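PDB 4UZG: surface protein SPB1 from Streptococcus agalactiae, which forms the backbone (shaft) subunit of the type 2b pilus of group B streptococcus, probably polymerised by sortase. Local coordinates for residues Gly2-Thr10 and Thr16-Lys24. Residues are numbered along the deposited sequence; the frame is centred on the assembly and turned at random.
Sequences GGKTVDQKT and TVKYTITYK
The Tyr-19 ring meets Val-6 and Lys-4 obliquely: Val-6 CG1 lies 3.5 Å from Tyr-19 CD1, and Lys-4 CE is 3.7 Å from that same CD1. Val-17 CG1 sits over one ring face, nearer its margin than its centre, and the nearly parallel ring of Tyr-127 also meets Tyr-19. Val-6 runs alongside the tyrosine. With chi1 at -66°, its CG1 stands anti to the carbonyl carbon, where it reaches both the ring and Val-17 CG1. Lys-4 is fully extended, and this carries its buried NZ past the ring to a covalent link with Asn-147 CG. NZ also makes a weak hydrogen bond to Asp-42 OD1.

The Asp-7 carboxylate is a second flat group in the contact. Lys-18 N donates to Asp-7 OD1 at 3.0 Å, from 55° above the carboxylate plane; Tyr-11 OH also bonds OD1. Water 2 joins OD2 to Thr-16 O. On the opposite sheet face from Tyr-19, water 1 links Thr-5 OG1, Thr-20 O and Thr-22 OG1. Thr-5 N donates to Thr-20 O, and Thr-20 N donates back to Thr-5 O at 2.9 Å. This antiparallel hairpin places 4-6 at the sheet edge; the intramolecular isopeptide bond from Lys-4 to Asn-147 is a hallmark of Gram-positive pilin domains.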
loop_
_atom_site.group_PDB
_atom_site.type_symbol
_atom_site.label_atom_id
_atom_site.label_comp_id
_atom_site.label_asym_id
_atom_site.label_seq_id
_atom_site.Cartn_x
_atom_site.Cartn_y
_atom_site.Cartn_z
ATOM N N GLY A 2 -12.852 3.811 8.389
ATOM C CA GLY A 2 -13.887 2.805 8.529
ATOM C C GLY A 2 -13.388 1.542 9.208
ATOM O O GLY A 2 -12.400 1.573 9.947
ATOM N N GLY A 3 -14.090 0.437 8.957
ATOM C CA GLY A 3 -13.811 -0.860 9.572
ATOM C C GLY A 3 -12.714 -1.674 8.913
ATOM O O GLY A 3 -12.360 -2.724 9.400
ATOM N N LYS A 4 -12.163 -1.189 7.817
ATOM C CA LYS A 4 -11.017 -1.811 7.178
ATOM C C LYS A 4 -9.940 -0.730 7.084
ATOM O O LYS A 4 -10.180 0.334 6.503
ATOM C CB LYS A 4 -11.338 -2.368 5.792
ATOM C CG LYS A 4 -10.200 -3.197 5.210
ATOM C CD LYS A 4 -10.477 -3.740 3.799
ATOM C CE LYS A 4 -9.352 -4.616 3.354
ATOM N NZ LYS A 4 -9.484 -5.110 1.969
ATOM N N THR A 5 -8.774 -1.004 7.666
ATOM C CA THR A 5 -7.683 -0.031 7.714
ATOM C C THR A 5 -6.359 -0.682 7.345
ATOM O O THR A 5 -6.244 -1.914 7.327
ATOM C CB THR A 5 -7.564 0.589 9.133
ATOM O OG1 THR A 5 -7.335 -0.445 10.088
ATOM C CG2 THR A 5 -8.807 1.360 9.523
ATOM N N VAL A 6 -5.378 0.160 7.026
ATOM C CA VAL A 6 -4.002 -0.267 6.799
ATOM C C VAL A 6 -3.093 0.485 7.760
ATOM O O VAL A 6 -3.469 1.546 8.279
ATOM C CB VAL A 6 -3.547 -0.092 5.336
ATOM C CG1 VAL A 6 -4.353 -1.037 4.466
ATOM C CG2 VAL A 6 -3.680 1.345 4.868
ATOM N N ASP A 7 -1.876 -0.025 7.949
ATOM C CA ASP A 7 -0.997 0.479 8.972
ATOM C C ASP A 7 -0.216 1.735 8.608
ATOM O O ASP A 7 0.321 2.370 9.507
ATOM C CB ASP A 7 -0.047 -0.613 9.494
ATOM C CG ASP A 7 0.953 -1.127 8.478
ATOM O OD1 ASP A 7 0.629 -1.348 7.305
ATOM O OD2 ASP A 7 2.086 -1.361 8.895
ATOM N N GLN A 8 -0.128 2.089 7.331
ATOM C CA GLN A 8 0.619 3.280 6.911
ATOM C C GLN A 8 -0.204 4.069 5.924
ATOM O O GLN A 8 -0.964 3.503 5.127
ATOM C CB GLN A 8 1.946 2.903 6.235
ATOM C CG GLN A 8 2.897 2.152 7.170
ATOM C CD GLN A 8 3.611 3.075 8.134
ATOM O OE1 GLN A 8 4.425 3.867 7.724
ATOM N NE2 GLN A 8 3.302 2.979 9.419
ATOM N N LYS A 9 0.003 5.383 5.898
ATOM C CA LYS A 9 -0.676 6.248 4.951
ATOM C C LYS A 9 -0.234 6.006 3.505
ATOM O O LYS A 9 -1.019 6.170 2.574
ATOM C CB LYS A 9 -0.451 7.716 5.326
ATOM C CG LYS A 9 -1.085 8.125 6.635
ATOM C CD LYS A 9 -0.753 9.587 6.988
ATOM C CE LYS A 9 0.760 9.831 7.256
ATOM N NZ LYS A 9 1.292 9.191 8.510
ATOM N N THR A 10 1.039 5.659 3.323
ATOM C CA THR A 10 1.603 5.343 2.010
ATOM C C THR A 10 2.648 4.268 2.171
ATOM O O THR A 10 3.145 4.007 3.277
ATOM C CB THR A 10 2.250 6.570 1.324
ATOM O OG1 THR A 10 3.364 7.002 2.095
ATOM C CG2 THR A 10 1.289 7.707 1.142
ATOM N N THR A 16 5.397 -4.539 2.866
ATOM C CA THR A 16 4.332 -5.280 3.528
ATOM C C THR A 16 3.269 -4.295 4.009
ATOM O O THR A 16 3.568 -3.341 4.743
ATOM C CB THR A 16 4.884 -6.061 4.712
ATOM O OG1 THR A 16 5.865 -6.973 4.224
ATOM C CG2 THR A 16 3.775 -6.831 5.434
ATOM N N VAL A 17 2.033 -4.539 3.594
ATOM C CA VAL A 17 0.861 -3.800 4.008
ATOM C C VAL A 17 0.147 -4.626 5.067
ATOM O O VAL A 17 -0.206 -5.773 4.817
ATOM C CB VAL A 17 -0.090 -3.589 2.811
ATOM C CG1 VAL A 17 -1.347 -2.857 3.249
ATOM C CG2 VAL A 17 0.614 -2.838 1.674
ATOM N N LYS A 18 -0.033 -4.078 6.271
ATOM C CA LYS A 18 -0.825 -4.776 7.290
ATOM C C LYS A 18 -2.214 -4.198 7.326
ATOM O O LYS A 18 -2.407 -2.993 7.558
ATOM C CB LYS A 18 -0.210 -4.728 8.681
ATOM C CG LYS A 18 -0.979 -5.650 9.612
ATOM C CD LYS A 18 -0.235 -5.982 10.892
ATOM C CE LYS A 18 -0.764 -7.267 11.533
ATOM N NZ LYS A 18 -0.495 -8.460 10.676
ATOM N N TYR A 19 -3.167 -5.080 7.057
ATOM C CA TYR A 19 -4.582 -4.767 7.054
ATOM C C TYR A 19 -5.249 -5.203 8.353
ATOM O O TYR A 19 -4.892 -6.240 8.923
ATOM C CB TYR A 19 -5.262 -5.554 5.948
ATOM C CG TYR A 19 -4.930 -5.160 4.522
ATOM C CD1 TYR A 19 -5.678 -4.206 3.869
ATOM C CD2 TYR A 19 -3.917 -5.777 3.814
ATOM C CE1 TYR A 19 -5.458 -3.887 2.543
ATOM C CE2 TYR A 19 -3.669 -5.457 2.478
ATOM C CZ TYR A 19 -4.439 -4.518 1.842
ATOM O OH TYR A 19 -4.188 -4.272 0.515
ATOM N N THR A 20 -6.244 -4.432 8.779
ATOM C CA THR A 20 -7.078 -4.772 9.915
ATOM C C THR A 20 -8.547 -4.619 9.535
ATOM O O THR A 20 -8.952 -3.554 9.068
ATOM C CB THR A 20 -6.773 -3.883 11.138
ATOM O OG1 THR A 20 -5.383 -4.007 11.469
ATOM C CG2 THR A 20 -7.588 -4.315 12.347
ATOM N N ILE A 21 -9.314 -5.689 9.732
ATOM C CA ILE A 21 -10.763 -5.663 9.561
ATOM C C ILE A 21 -11.361 -5.751 10.960
ATOM O O ILE A 21 -11.029 -6.664 11.715
ATOM C CB ILE A 21 -11.255 -6.866 8.745
ATOM C CG1 ILE A 21 -10.638 -6.865 7.348
ATOM C CG2 ILE A 21 -12.783 -6.861 8.695
ATOM C CD1 ILE A 21 -10.755 -8.226 6.665
ATOM N N THR A 22 -12.243 -4.830 11.306
ATOM C CA THR A 22 -12.857 -4.752 12.637
ATOM C C THR A 22 -14.380 -4.742 12.476
ATOM O O THR A 22 -14.904 -3.954 11.669
ATOM C CB THR A 22 -12.363 -3.459 13.399
ATOM O OG1 THR A 22 -10.922 -3.468 13.487
ATOM C CG2 THR A 22 -12.952 -3.343 14.794
ATOM N N TYR A 23 -15.078 -5.575 13.251
ATOM C CA TYR A 23 -16.531 -5.629 13.255
ATOM C C TYR A 23 -16.965 -5.643 14.708
ATOM O O TYR A 23 -16.695 -6.582 15.439
ATOM C CB TYR A 23 -16.987 -6.888 12.550
ATOM C CG TYR A 23 -18.477 -7.089 12.485
ATOM C CD1 TYR A 23 -19.228 -6.513 11.474
ATOM C CD2 TYR A 23 -19.108 -7.951 13.366
ATOM C CE1 TYR A 23 -20.572 -6.754 11.361
ATOM C CE2 TYR A 23 -20.468 -8.200 13.277
ATOM C CZ TYR A 23 -21.190 -7.594 12.274
ATOM O OH TYR A 23 -22.533 -7.857 12.165
ATOM N N LYS A 24 -17.644 -4.586 15.119
ATOM C CA LYS A 24 -17.951 -4.360 16.522
ATOM C C LYS A 24 -19.299 -4.845 16.962
ATOM O O LYS A 24 -19.628 -4.784 18.153
ATOM C CB LYS A 24 -17.823 -2.883 16.849
ATOM C CG LYS A 24 -16.389 -2.374 16.826
ATOM C CD LYS A 24 -16.308 -1.209 17.821
ATOM C CE LYS A 24 -15.172 -0.258 17.618
ATOM N NZ LYS A 24 -15.306 0.429 16.322
HETATM O O HOH W 1 -9.922 -1.837 11.316
HETATM O O HOH W 2 3.911 -2.458 7.207
#